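Local coordinates for AtxE2 (Asticcacaulis excentricus, PDB 5TXE), which hydrolyses the isopeptide bond of the threaded lasso peptides astexin-2 and astexin-3, converting them to linear peptides, at residues Ile362-Ser367 / Arg372-Leu377; Asp505-Leu510 / His541-Ala546; Val153-Val158 / Ser164-Asp169; Gly613-Phe618 / Val628-Tyr633; Thr282-Arg287 / Asn314-Leu319. The protein carries 1 engineered substitution. All coordinates share one frame; numbering follows the deposited sequence.

Interaction 1 (Ile362-Ser367 / Arg372-Leu377); sequences ICAQES and RRLVTL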
# COMPACT_ATOMS: atom_id res chain seq x y z
N ILE A 362 -19.72 2.32 -10.39
CA ILE A 362 -19.65 2.44 -8.94
C ILE A 362 -18.22 2.17 -8.51
O ILE A 362 -17.68 1.09 -8.79
CB ILE A 362 -20.58 1.43 -8.29
CG1 ILE A 362 -22.02 1.88 -8.57
CG2 ILE A 362 -20.48 1.48 -6.78
CD1 ILE A 362 -22.68 1.35 -9.79
N CYS A 363 -17.65 3.13 -7.81
CA CYS A 363 -16.22 3.13 -7.45
C CYS A 363 -15.95 3.45 -5.98
O CYS A 363 -16.72 4.19 -5.34
CB CYS A 363 -15.51 4.23 -8.23
SG CYS A 363 -15.67 4.08 -10.01
N ALA A 364 -14.83 2.98 -5.45
CA ALA A 364 -14.27 3.67 -4.30
C ALA A 364 -13.48 4.84 -4.83
O ALA A 364 -12.94 4.78 -5.91
CB ALA A 364 -13.36 2.74 -3.50
N GLN A 365 -13.36 5.90 -4.03
CA GLN A 365 -12.66 7.10 -4.47
C GLN A 365 -12.05 7.79 -3.27
O GLN A 365 -12.58 7.72 -2.15
CB GLN A 365 -13.66 8.06 -5.12
CG GLN A 365 -13.06 9.36 -5.66
CD GLN A 365 -13.19 10.53 -4.70
OE1 GLN A 365 -14.11 10.62 -3.90
NE2 GLN A 365 -12.27 11.47 -4.82
N GLU A 366 -10.92 8.45 -3.50
CA GLU A 366 -10.27 9.25 -2.47
C GLU A 366 -9.45 10.36 -3.07
O GLU A 366 -9.09 10.28 -4.23
CB GLU A 366 -9.41 8.37 -1.54
CG GLU A 366 -8.38 7.57 -2.23
CD GLU A 366 -7.49 6.82 -1.25
OE1 GLU A 366 -6.73 7.51 -0.54
OE2 GLU A 366 -7.50 5.56 -1.25
N SER A 367 -9.22 11.40 -2.28
CA SER A 367 -8.36 12.47 -2.70
C SER A 367 -7.82 13.13 -1.45
O SER A 367 -8.11 12.69 -0.34
CB SER A 367 -9.12 13.45 -3.61
OG SER A 367 -10.06 14.20 -2.89
N ARG A 372 -11.30 7.38 1.78
CA ARG A 372 -11.94 6.50 0.90
C ARG A 372 -13.47 6.38 1.16
O ARG A 372 -13.93 6.13 2.28
CB ARG A 372 -11.27 5.13 0.95
CG ARG A 372 -11.42 4.34 -0.32
CD ARG A 372 -10.57 3.07 -0.28
NE ARG A 372 -9.16 3.43 -0.35
CZ ARG A 372 -8.19 2.64 0.08
NH1 ARG A 372 -8.45 1.44 0.59
NH2 ARG A 372 -6.93 3.03 -0.03
N ARG A 373 -14.22 6.54 0.07
CA ARG A 373 -15.65 6.41 0.09
C ARG A 373 -16.11 5.82 -1.23
O ARG A 373 -15.31 5.65 -2.17
CB ARG A 373 -16.24 7.80 0.24
CG ARG A 373 -15.89 8.67 -0.92
CD ARG A 373 -16.70 9.93 -0.96
NE ARG A 373 -16.20 10.75 -2.04
CZ ARG A 373 -16.66 11.97 -2.39
NH1 ARG A 373 -17.66 12.57 -1.75
NH2 ARG A 373 -16.08 12.60 -3.39
N LEU A 374 -17.38 5.48 -1.28
CA LEU A 374 -17.99 5.04 -2.52
C LEU A 374 -18.71 6.20 -3.22
O LEU A 374 -19.32 7.04 -2.59
CB LEU A 374 -18.98 3.92 -2.28
CG LEU A 374 -18.54 2.46 -2.19
CD1 LEU A 374 -17.06 2.27 -1.99
CD2 LEU A 374 -19.36 1.74 -1.17
N VAL A 375 -18.69 6.15 -4.54
CA VAL A 375 -19.06 7.22 -5.42
C VAL A 375 -19.66 6.57 -6.64
O VAL A 375 -19.35 5.40 -6.94
CB VAL A 375 -17.73 7.96 -5.66
CG1 VAL A 375 -17.20 7.94 -7.06
CG2 VAL A 375 -17.63 9.24 -4.88
N THR A 376 -20.59 7.27 -7.32
CA THR A 376 -21.06 6.85 -8.66
C THR A 376 -20.61 7.82 -9.71
O THR A 376 -20.60 9.01 -9.50
CB THR A 376 -22.60 6.67 -8.80
OG1 THR A 376 -23.24 7.89 -8.49
CG2 THR A 376 -23.12 5.66 -7.86
N LEU A 377 -20.17 7.31 -10.82
CA LEU A 377 -19.71 8.16 -11.88
C LEU A 377 -20.67 7.96 -13.08
O LEU A 377 -20.85 6.85 -13.57
CB LEU A 377 -18.30 7.76 -12.22
CG LEU A 377 -17.33 8.84 -12.67
CD1 LEU A 377 -17.56 10.18 -12.02
CD2 LEU A 377 -15.93 8.43 -12.32
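Cys363 and Val375 face each other where strands 360-367 and 373-378 pair antiparallel as the two inner strands of a four-stranded sheet, consistent with a blade of the beta-propeller of prolyl oligopeptidase relatives. Two hydrogen-bonded pairs, Cys363 with Val375 and Gln365 with Arg373, build the ladder, whose straightest bond is Cys363 N to Val375 O at 3.0 Å. On one face Ala364 CB rests 4.0 Å from Leu374 CD1, and Ile362 lies alongside Thr376. On the other, Cys363 CB packs against Val375 CG1, while its sulfur forms a disulfide with Cys354 of the adjoining strand. Glu366 and Arg372 make a buried salt bridge near the turn. With CG between the backbone N and the carbonyl carbon (chi1 56°), the extended Glu366 chain brings OE2 to the guanidinium edge, 2.8 Å from Arg372 NE and also bonded by NH2, although the two planes are 47° apart. Phe443 N binds Glu366 OE1, and Arg372 NH1 donates to the carbonyls of Ile49 and Thr51, linking the sheet to other parts of the chain. Gln365 runs beside Arg373, its OE1 accepting NE at 2.8 Å nearly along the C=O axis and NH2 from above the amide plane.

Interaction 2 (Asp505-Leu510 / His541-Ala546); sequences DLIDDL and HRFAAA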
# COMPACT_ATOMS: atom_id res chain seq x y z
N ASP A 505 15.42 19.65 -4.43
CA ASP A 505 14.73 20.60 -5.33
C ASP A 505 13.44 21.10 -4.70
O ASP A 505 13.18 22.30 -4.70
CB ASP A 505 14.41 19.95 -6.68
CG ASP A 505 15.67 19.55 -7.45
OD1 ASP A 505 16.72 20.16 -7.21
OD2 ASP A 505 15.63 18.62 -8.30
N LEU A 506 12.65 20.20 -4.13
CA LEU A 506 11.40 20.63 -3.51
C LEU A 506 11.65 21.54 -2.33
O LEU A 506 10.90 22.51 -2.11
CB LEU A 506 10.53 19.45 -3.09
CG LEU A 506 10.02 18.66 -4.26
CD1 LEU A 506 9.59 17.24 -3.85
CD2 LEU A 506 8.86 19.43 -4.88
N ILE A 507 12.64 21.21 -1.54
CA ILE A 507 12.92 22.00 -0.37
C ILE A 507 13.36 23.39 -0.85
O ILE A 507 12.92 24.39 -0.30
CB ILE A 507 14.04 21.35 0.49
CG1 ILE A 507 13.51 20.05 1.15
CG2 ILE A 507 14.53 22.27 1.56
CD1 ILE A 507 14.61 19.26 1.81
N ASP A 508 14.27 23.42 -1.81
CA ASP A 508 14.75 24.71 -2.35
C ASP A 508 13.61 25.54 -2.89
O ASP A 508 13.58 26.73 -2.68
CB ASP A 508 15.78 24.52 -3.46
CG ASP A 508 17.13 24.01 -2.94
OD1 ASP A 508 17.39 24.10 -1.71
OD2 ASP A 508 17.93 23.50 -3.75
N ASP A 509 12.66 24.92 -3.56
CA ASP A 509 11.50 25.64 -4.04
C ASP A 509 10.75 26.30 -2.89
O ASP A 509 10.40 27.47 -2.95
CB ASP A 509 10.57 24.67 -4.80
CG ASP A 509 9.31 25.36 -5.40
OD1 ASP A 509 9.43 26.00 -6.44
OD2 ASP A 509 8.20 25.23 -4.85
N LEU A 510 10.43 25.52 -1.86
CA LEU A 510 9.61 26.02 -0.79
C LEU A 510 10.40 27.05 -0.01
O LEU A 510 9.83 27.99 0.53
CB LEU A 510 9.18 24.89 0.13
CG LEU A 510 8.25 23.85 -0.44
CD1 LEU A 510 8.13 22.68 0.54
CD2 LEU A 510 6.90 24.48 -0.66
N HIS A 541 23.49 17.07 4.47
CA HIS A 541 23.26 17.69 5.77
C HIS A 541 22.07 18.60 5.69
O HIS A 541 21.97 19.60 6.36
CB HIS A 541 24.51 18.47 6.19
CG HIS A 541 25.68 17.60 6.51
ND1 HIS A 541 26.55 17.13 5.54
CD2 HIS A 541 26.15 17.13 7.69
CE1 HIS A 541 27.49 16.40 6.11
NE2 HIS A 541 27.26 16.37 7.41
N ARG A 542 21.11 18.23 4.87
CA ARG A 542 19.90 19.03 4.75
C ARG A 542 18.84 18.74 5.76
O ARG A 542 17.86 19.48 5.80
CB ARG A 542 19.31 18.77 3.40
CG ARG A 542 20.29 19.10 2.29
CD ARG A 542 20.39 20.58 2.03
NE ARG A 542 20.77 20.72 0.63
CZ ARG A 542 20.06 21.37 -0.27
NH1 ARG A 542 18.94 22.02 0.08
NH2 ARG A 542 20.47 21.38 -1.52
N PHE A 543 19.00 17.68 6.59
CA PHE A 543 17.91 17.30 7.52
C PHE A 543 18.25 17.52 8.97
O PHE A 543 19.25 17.09 9.43
CB PHE A 543 17.54 15.85 7.22
CG PHE A 543 17.15 15.67 5.80
CD1 PHE A 543 15.96 16.19 5.34
CD2 PHE A 543 17.95 15.02 4.93
CE1 PHE A 543 15.59 16.04 4.04
CE2 PHE A 543 17.58 14.88 3.62
CZ PHE A 543 16.40 15.39 3.19
N ALA A 544 17.40 18.20 9.71
CA ALA A 544 17.70 18.46 11.09
C ALA A 544 17.12 17.40 12.06
O ALA A 544 17.42 17.44 13.28
CB ALA A 544 17.15 19.81 11.46
N ALA A 545 16.24 16.53 11.57
CA ALA A 545 15.66 15.42 12.39
C ALA A 545 15.01 14.40 11.48
O ALA A 545 14.62 14.74 10.35
CB ALA A 545 14.68 15.96 13.40
N ALA A 546 14.98 13.15 11.93
CA ALA A 546 14.40 12.10 11.13
C ALA A 546 13.71 11.04 11.96
O ALA A 546 14.02 10.88 13.16
CB ALA A 546 15.44 11.49 10.23
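Asp508 and Arg542 meet with their side chains at about a right angle, joining helix 494-512 to the loop that leads into strand 545-548 of the alpha/beta-hydrolase sheet. Despite that crossing, the carboxylate and guanidinium planes are turned only 21° apart. Arg542 NH1 donates to Asp508 OD1 over 3.2 Å, a fairly straight bond (162° at the hydrogen). The oxygen is approached on its syn side, somewhat out of the carboxylate plane, and itself lies at the guanidinium edge. A bend at chi2 of Arg542 (-78°) turns the guanidinium toward the helix, while its CB sits over the centre of the Phe543 ring, 4.2 Å above the plane. One residue earlier on the helix, Ile507 reaches obliquely to the same ring, CD1 lying 4.0 Å from Phe543 CE1; both residues also touch Val521 of the neighbouring strand, and Phe543 touches Leu523 as well. A leucine in place of Arg542 would probably leave the Asp508 carboxylate without its positive mate in this contact. Glu504 adds a long, weak ion pair to NH2. The chemistry is thus layered: a single-bond salt bridge, only partly buried and of modest length, lies beside an apolar contact between buried side chains.

Interaction 3 (Val153-Val158 / Ser164-Asp169); sequences VWRASV and SPVIED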
# COMPACT_ATOMS: atom_id res chain seq x y z
N VAL A 153 -15.11 -19.46 5.47
CA VAL A 153 -16.11 -18.80 4.62
C VAL A 153 -17.36 -18.55 5.45
O VAL A 153 -17.88 -19.47 6.10
CB VAL A 153 -16.48 -19.64 3.40
CG1 VAL A 153 -17.52 -18.90 2.61
CG2 VAL A 153 -15.26 -19.90 2.54
N TRP A 154 -17.83 -17.32 5.40
CA TRP A 154 -19.04 -16.96 6.03
C TRP A 154 -20.08 -16.68 4.95
O TRP A 154 -19.74 -16.30 3.84
CB TRP A 154 -18.88 -15.72 6.93
CG TRP A 154 -18.19 -16.00 8.27
CD1 TRP A 154 -16.99 -16.58 8.44
CD2 TRP A 154 -18.68 -15.72 9.58
NE1 TRP A 154 -16.70 -16.70 9.77
CE2 TRP A 154 -17.71 -16.15 10.49
CE3 TRP A 154 -19.86 -15.12 10.06
CZ2 TRP A 154 -17.86 -16.00 11.88
CZ3 TRP A 154 -20.02 -15.00 11.45
CH2 TRP A 154 -19.03 -15.46 12.33
N ARG A 155 -21.34 -16.84 5.33
CA ARG A 155 -22.50 -16.57 4.50
C ARG A 155 -23.40 -15.61 5.20
O ARG A 155 -23.75 -15.82 6.33
CB ARG A 155 -23.23 -17.87 4.28
CG ARG A 155 -24.53 -17.72 3.50
CD ARG A 155 -25.07 -19.10 3.32
NE ARG A 155 -26.33 -19.07 2.61
CZ ARG A 155 -27.51 -19.06 3.21
NH1 ARG A 155 -27.58 -19.08 4.54
NH2 ARG A 155 -28.62 -19.01 2.47
N ALA A 156 -23.77 -14.53 4.55
CA ALA A 156 -24.60 -13.51 5.15
C ALA A 156 -25.88 -13.28 4.33
O ALA A 156 -25.84 -13.24 3.11
CB ALA A 156 -23.84 -12.20 5.26
N SER A 157 -27.00 -13.02 5.01
CA SER A 157 -28.24 -12.59 4.35
C SER A 157 -28.18 -11.12 4.04
O SER A 157 -27.76 -10.32 4.87
CB SER A 157 -29.46 -12.93 5.21
OG SER A 157 -30.65 -12.42 4.65
N VAL A 158 -28.60 -10.72 2.84
CA VAL A 158 -28.37 -9.33 2.40
C VAL A 158 -29.35 -8.27 2.91
O VAL A 158 -29.06 -7.07 2.76
CB VAL A 158 -28.31 -9.17 0.87
CG1 VAL A 158 -27.26 -10.10 0.25
CG2 VAL A 158 -29.70 -9.38 0.24
N SER A 164 -23.22 -16.45 9.33
CA SER A 164 -22.54 -17.46 10.13
C SER A 164 -21.52 -18.16 9.26
O SER A 164 -21.59 -18.08 8.08
CB SER A 164 -23.54 -18.48 10.65
OG SER A 164 -24.29 -18.91 9.58
N PRO A 165 -20.56 -18.83 9.88
CA PRO A 165 -19.56 -19.53 9.12
C PRO A 165 -20.15 -20.79 8.51
O PRO A 165 -20.86 -21.53 9.21
CB PRO A 165 -18.51 -19.92 10.18
CG PRO A 165 -19.23 -19.95 11.49
CD PRO A 165 -20.34 -18.91 11.33
N VAL A 166 -19.85 -21.05 7.23
CA VAL A 166 -20.34 -22.26 6.56
C VAL A 166 -19.26 -23.19 6.08
O VAL A 166 -19.50 -24.34 5.81
CB VAL A 166 -21.30 -21.90 5.43
CG1 VAL A 166 -22.53 -21.19 6.00
CG2 VAL A 166 -20.63 -20.97 4.41
N ILE A 167 -18.03 -22.72 6.00
CA ILE A 167 -16.96 -23.62 5.66
C ILE A 167 -15.79 -23.37 6.60
O ILE A 167 -15.31 -22.23 6.71
CB ILE A 167 -16.49 -23.40 4.19
CG1 ILE A 167 -17.68 -23.46 3.21
CG2 ILE A 167 -15.48 -24.46 3.78
CD1 ILE A 167 -17.31 -23.21 1.77
N GLU A 168 -15.26 -24.46 7.16
CA GLU A 168 -14.04 -24.41 7.93
C GLU A 168 -13.24 -25.63 7.58
O GLU A 168 -13.80 -26.67 7.35
CB GLU A 168 -14.34 -24.48 9.43
CG GLU A 168 -13.08 -24.38 10.26
CD GLU A 168 -13.34 -24.52 11.77
OE1 GLU A 168 -14.45 -24.19 12.23
OE2 GLU A 168 -12.39 -24.95 12.48
N ASP A 169 -11.92 -25.53 7.56
CA ASP A 169 -11.13 -26.73 7.47
C ASP A 169 -9.87 -26.65 8.33
O ASP A 169 -9.65 -25.67 9.02
CB ASP A 169 -10.85 -26.97 5.99
CG ASP A 169 -10.88 -28.47 5.61
OD1 ASP A 169 -10.29 -29.29 6.37
OD2 ASP A 169 -11.46 -28.79 4.52
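Trp154 and Pro165 pack flat against each other across a beta hairpin, strands 150-157 and 163-167, in which the latter is the outermost strand of a four-stranded antiparallel sheet, probably a propeller blade, and carries a classic beta bulge. The proline is the bump laid on the indole: its CD stands 3.7 Å from the centroid of the Trp154 six-membered ring and almost exactly on the normal, a CH-pi contact. Pro165 CB reaches the five-membered ring, 3.7 Å from Trp154 NE1, so the pyrrolidine spans both rings. Arg145 adds a cation-pi contact to the same indole. An alanine at Trp154 is likely to leave Pro165 without the flat surface it lies on and to deprive the Arg145 cation of its aromatic partner. On the other face Val153 and Ile167 stand side by side, with their CB atoms 3.8 Å apart. The extra residue of the bulge, Val166, fits between neighbours of the opposite strand: its CG1 lies 3.8 Å from Arg155 CB, and its CG2, placed between the backbone N and the carbonyl carbon, comes 4.1 Å from Val153 CG1. Both bulge amides converge on one acceptor, Val153 O, which takes Val166 N at 2.8 Å and Ile167 N at 3.3 Å.

Interaction 4 (Gly613-Phe618 / Val628-Tyr633); sequences GALPGF and VELIIY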
# COMPACT_ATOMS: atom_id res chain seq x y z
N GLY A 613 17.54 -6.23 12.70
CA GLY A 613 18.26 -5.52 11.65
C GLY A 613 18.81 -4.18 12.04
O GLY A 613 19.85 -3.74 11.50
N ALA A 614 18.20 -3.55 13.04
CA ALA A 614 18.60 -2.25 13.42
C ALA A 614 19.75 -2.27 14.41
O ALA A 614 20.43 -1.25 14.63
CB ALA A 614 17.44 -1.51 14.04
N LEU A 615 20.00 -3.43 15.01
CA LEU A 615 20.85 -3.43 16.16
C LEU A 615 22.30 -3.07 15.93
O LEU A 615 22.84 -2.33 16.72
CB LEU A 615 20.70 -4.75 16.92
CG LEU A 615 19.33 -4.92 17.60
CD1 LEU A 615 19.29 -6.24 18.33
CD2 LEU A 615 19.03 -3.80 18.61
N PRO A 616 22.97 -3.65 14.94
CA PRO A 616 24.38 -3.21 14.80
C PRO A 616 24.51 -1.69 14.57
O PRO A 616 25.27 -1.02 15.25
CB PRO A 616 24.88 -3.99 13.57
CG PRO A 616 24.03 -5.22 13.60
CD PRO A 616 22.68 -4.79 14.08
N GLY A 617 23.71 -1.19 13.67
CA GLY A 617 23.64 0.24 13.42
C GLY A 617 23.34 1.04 14.65
O GLY A 617 24.04 2.02 14.98
N PHE A 618 22.31 0.64 15.36
CA PHE A 618 21.95 1.35 16.57
C PHE A 618 23.11 1.38 17.56
O PHE A 618 23.40 2.38 18.19
CB PHE A 618 20.69 0.74 17.20
CG PHE A 618 20.30 1.37 18.49
CD1 PHE A 618 19.54 2.51 18.52
CD2 PHE A 618 20.72 0.84 19.69
CE1 PHE A 618 19.19 3.10 19.70
CE2 PHE A 618 20.38 1.43 20.88
CZ PHE A 618 19.58 2.54 20.88
N VAL A 628 20.18 9.03 18.79
CA VAL A 628 19.38 8.01 18.18
C VAL A 628 18.51 7.36 19.29
O VAL A 628 18.92 7.26 20.44
CB VAL A 628 20.26 6.95 17.52
CG1 VAL A 628 21.09 6.23 18.55
CG2 VAL A 628 19.45 5.91 16.75
N GLU A 629 17.31 6.93 18.94
CA GLU A 629 16.42 6.21 19.87
C GLU A 629 15.67 5.20 19.04
O GLU A 629 15.27 5.47 17.89
CB GLU A 629 15.46 7.16 20.56
CG GLU A 629 14.50 6.45 21.49
CD GLU A 629 13.81 7.37 22.47
OE1 GLU A 629 12.59 7.61 22.32
OE2 GLU A 629 14.47 7.83 23.43
N LEU A 630 15.49 4.02 19.63
CA LEU A 630 14.80 2.90 18.99
C LEU A 630 13.65 2.45 19.88
O LEU A 630 13.81 2.25 21.10
CB LEU A 630 15.80 1.74 18.80
CG LEU A 630 15.28 0.34 18.45
CD1 LEU A 630 14.59 0.34 17.09
CD2 LEU A 630 16.38 -0.68 18.36
N ILE A 631 12.50 2.31 19.26
CA ILE A 631 11.31 1.90 19.94
C ILE A 631 10.93 0.60 19.33
O ILE A 631 10.99 0.45 18.14
CB ILE A 631 10.14 2.86 19.71
CG1 ILE A 631 10.52 4.30 20.04
CG2 ILE A 631 8.92 2.47 20.53
CD1 ILE A 631 10.85 4.61 21.52
N ILE A 632 10.49 -0.36 20.15
CA ILE A 632 10.09 -1.65 19.63
C ILE A 632 8.63 -1.91 19.92
O ILE A 632 8.20 -1.75 21.05
CB ILE A 632 10.96 -2.73 20.30
CG1 ILE A 632 12.39 -2.51 19.85
CG2 ILE A 632 10.51 -4.16 19.92
CD1 ILE A 632 13.34 -3.11 20.82
N TYR A 633 7.87 -2.40 18.92
CA TYR A 633 6.47 -2.77 19.12
C TYR A 633 6.25 -4.27 18.98
O TYR A 633 6.65 -4.86 17.96
CB TYR A 633 5.61 -2.02 18.06
CG TYR A 633 5.56 -0.51 18.23
CD1 TYR A 633 6.54 0.33 17.72
CD2 TYR A 633 4.54 0.07 18.89
CE1 TYR A 633 6.50 1.69 17.91
CE2 TYR A 633 4.50 1.44 19.09
CZ TYR A 633 5.48 2.24 18.59
OH TYR A 633 5.33 3.63 18.78
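Phe618 and Leu615 of helix 615-623 pack on Val628 and Leu630 of strand 628-633 in a beta-alpha-beta crossover of the alpha/beta-hydrolase fold, where the chain leaves strand 602-607, passes through the helix and returns as the parallel edge strand of the sheet. Contacts between aliphatic groups are few. Leu615 and Leu630 cross at about a right angle and touch through their CD2 methyls at 4.1 Å. The aromatic contacts are more extensive. With CG anti to the backbone N (chi1 177°), the Phe618 ring drops from the helix onto the strand and is held between the two residues whose side chains rise from it: Val628 CG2 is 3.8 Å from Phe618 CD1 and meets the ring obliquely, while Leu630 CD2 lies over one face. Polar bonds take no part across the contact, and Glu629, which points away from the helix, has its carboxylate bound by Arg677 and Trp678. Within the segment, Phe618 N donates to Ala614 O. The side chain of Leu630 lies about 8 Å from that of Glu610, the probable charge-relay acid, near it but not in contact. Leu630 CB stands off the same ring face as its CD2, displaced toward the rim, 3.8 Å from Phe618 CE1.

Interaction 5 (Thr282-Arg287 / Asn314-Leu319); sequences TTLVAR and NVLYFL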
# COMPACT_ATOMS: atom_id res chain seq x y z
N THR A 282 1.88 1.10 -23.53
CA THR A 282 0.92 0.21 -24.12
C THR A 282 -0.05 1.07 -24.84
O THR A 282 -0.20 2.26 -24.52
CB THR A 282 0.15 -0.61 -23.06
OG1 THR A 282 -0.76 0.24 -22.34
CG2 THR A 282 1.10 -1.27 -22.13
N THR A 283 -0.72 0.44 -25.81
CA THR A 283 -1.69 1.07 -26.66
C THR A 283 -2.90 0.14 -26.75
O THR A 283 -2.73 -1.07 -26.90
CB THR A 283 -1.13 1.27 -28.11
OG1 THR A 283 0.06 2.07 -28.09
CG2 THR A 283 -2.13 1.96 -28.96
N LEU A 284 -4.09 0.72 -26.71
CA LEU A 284 -5.31 0.03 -27.01
C LEU A 284 -5.33 -0.57 -28.43
O LEU A 284 -5.05 0.14 -29.41
CB LEU A 284 -6.44 1.00 -26.97
CG LEU A 284 -7.81 0.38 -27.13
CD1 LEU A 284 -8.12 -0.55 -25.98
CD2 LEU A 284 -8.83 1.49 -27.19
N VAL A 285 -5.70 -1.85 -28.53
CA VAL A 285 -5.87 -2.54 -29.83
C VAL A 285 -7.26 -3.19 -29.92
O VAL A 285 -7.85 -3.61 -28.92
CB VAL A 285 -4.78 -3.57 -30.18
CG1 VAL A 285 -3.39 -3.10 -29.77
CG2 VAL A 285 -5.07 -4.91 -29.56
N ALA A 286 -7.79 -3.21 -31.14
CA ALA A 286 -9.08 -3.79 -31.44
C ALA A 286 -8.95 -4.90 -32.51
O ALA A 286 -8.31 -4.68 -33.56
CB ALA A 286 -10.02 -2.71 -31.90
N ARG A 287 -9.52 -6.07 -32.23
CA ARG A 287 -9.61 -7.19 -33.17
C ARG A 287 -11.08 -7.53 -33.41
O ARG A 287 -11.81 -7.75 -32.44
CB ARG A 287 -8.91 -8.42 -32.59
CG ARG A 287 -7.42 -8.28 -32.30
CD ARG A 287 -6.86 -9.49 -31.55
NE ARG A 287 -7.23 -10.75 -32.21
CZ ARG A 287 -6.52 -11.39 -33.15
NH1 ARG A 287 -5.34 -10.92 -33.57
NH2 ARG A 287 -7.01 -12.52 -33.66
N ASN A 314 -22.83 0.09 -26.99
CA ASN A 314 -21.80 -0.14 -27.99
C ASN A 314 -20.62 0.83 -27.76
O ASN A 314 -20.28 1.63 -28.64
CB ASN A 314 -22.41 -0.00 -29.39
CG ASN A 314 -21.43 -0.33 -30.48
OD1 ASN A 314 -20.77 -1.38 -30.47
ND2 ASN A 314 -21.34 0.58 -31.45
N VAL A 315 -20.06 0.82 -26.55
CA VAL A 315 -18.92 1.68 -26.22
C VAL A 315 -17.95 0.96 -25.32
O VAL A 315 -18.30 -0.02 -24.69
CB VAL A 315 -19.29 3.05 -25.59
CG1 VAL A 315 -20.36 3.78 -26.38
CG2 VAL A 315 -19.79 2.89 -24.20
N LEU A 316 -16.70 1.43 -25.36
CA LEU A 316 -15.69 1.02 -24.43
C LEU A 316 -15.42 2.21 -23.51
O LEU A 316 -15.38 3.36 -23.97
CB LEU A 316 -14.43 0.67 -25.18
CG LEU A 316 -13.31 0.13 -24.32
CD1 LEU A 316 -13.60 -1.29 -23.86
CD2 LEU A 316 -12.01 0.21 -25.07
N TYR A 317 -15.31 1.93 -22.20
CA TYR A 317 -14.86 2.93 -21.23
C TYR A 317 -13.51 2.51 -20.67
O TYR A 317 -13.25 1.33 -20.51
CB TYR A 317 -15.83 3.04 -20.09
CG TYR A 317 -17.26 3.25 -20.47
CD1 TYR A 317 -17.76 4.51 -20.74
CD2 TYR A 317 -18.14 2.16 -20.51
CE1 TYR A 317 -19.09 4.69 -21.07
CE2 TYR A 317 -19.49 2.34 -20.81
CZ TYR A 317 -19.98 3.59 -21.10
OH TYR A 317 -21.34 3.73 -21.44
N PHE A 318 -12.64 3.48 -20.41
CA PHE A 318 -11.39 3.17 -19.78
C PHE A 318 -10.80 4.24 -18.89
O PHE A 318 -11.12 5.43 -19.01
CB PHE A 318 -10.36 2.66 -20.79
CG PHE A 318 -9.99 3.64 -21.86
CD1 PHE A 318 -9.04 4.61 -21.62
CD2 PHE A 318 -10.50 3.52 -23.15
CE1 PHE A 318 -8.63 5.48 -22.61
CE2 PHE A 318 -10.08 4.38 -24.15
CZ PHE A 318 -9.15 5.36 -23.88
N LEU A 319 -9.96 3.78 -17.97
CA LEU A 319 -9.25 4.64 -17.03
C LEU A 319 -7.80 4.71 -17.36
O LEU A 319 -7.23 3.75 -17.91
CB LEU A 319 -9.28 4.04 -15.62
CG LEU A 319 -10.57 4.22 -14.84
CD1 LEU A 319 -10.47 3.52 -13.49
CD2 LEU A 319 -10.85 5.69 -14.64
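The strands carrying Leu284 and Phe318 run in roughly opposite senses but are too far apart to pair, their nearest CA atoms, those of the same two residues, lying 10.0 Å from each other. They belong to consecutive four-stranded sheets, 283-288 in one and 315-322 in the next, and so face one another as adjoining blades of the propeller expected for this family. Side chains alone bridge the gap. Leu284 and Leu316 reach toward each other tip to tip, and their CD2 methyls meet at 4.0 Å. Both leucines leave their strands toward the other sheet, and with CG anti to the backbone N (chi1 -174° in Leu284, -176° in Leu316) their methyl ends meet. Leu284 CD1 also approaches Leu316 CD2, at 4.1 Å, so that one methyl of Leu316 is set against both methyls of Leu284. Phe318 completes the group more loosely: its CE2 is 4.4 Å from Leu284 CD2, and the methyl comes to the ring obliquely. Met307 and Met334 of the second sheet also touch Leu284, widening the apolar layer, while the Phe318 ring meets that of Tyr332. No hydrogen bond crosses between the segments, and all three touching residues are buried. Between these two segments the contact therefore rests on van der Waals packing and the exclusion of water.

Along the chain the contacts come in the order 3, 5, 1, 2, 4, each closing before the next opens. Interactions 3, 5 and 1 belong to the antiparallel sheets, probably propeller blades: 3 and 1 pair strands inside a sheet, and 5 joins two successive sheets. Interactions 1 and 5 approach to about 6 Å between nearest atoms. Interactions 2 and 4 lie in the hydrolase domain and both reach its eight-stranded mixed sheet, with centres about 24 Å apart. Interactions 2 and 3, about 52 Å apart between centres, lie on opposite sides of the chain's centre. The set is thus consistent with the two-domain architecture of this family, with interaction 4 near the probable charge-relay acid Glu610.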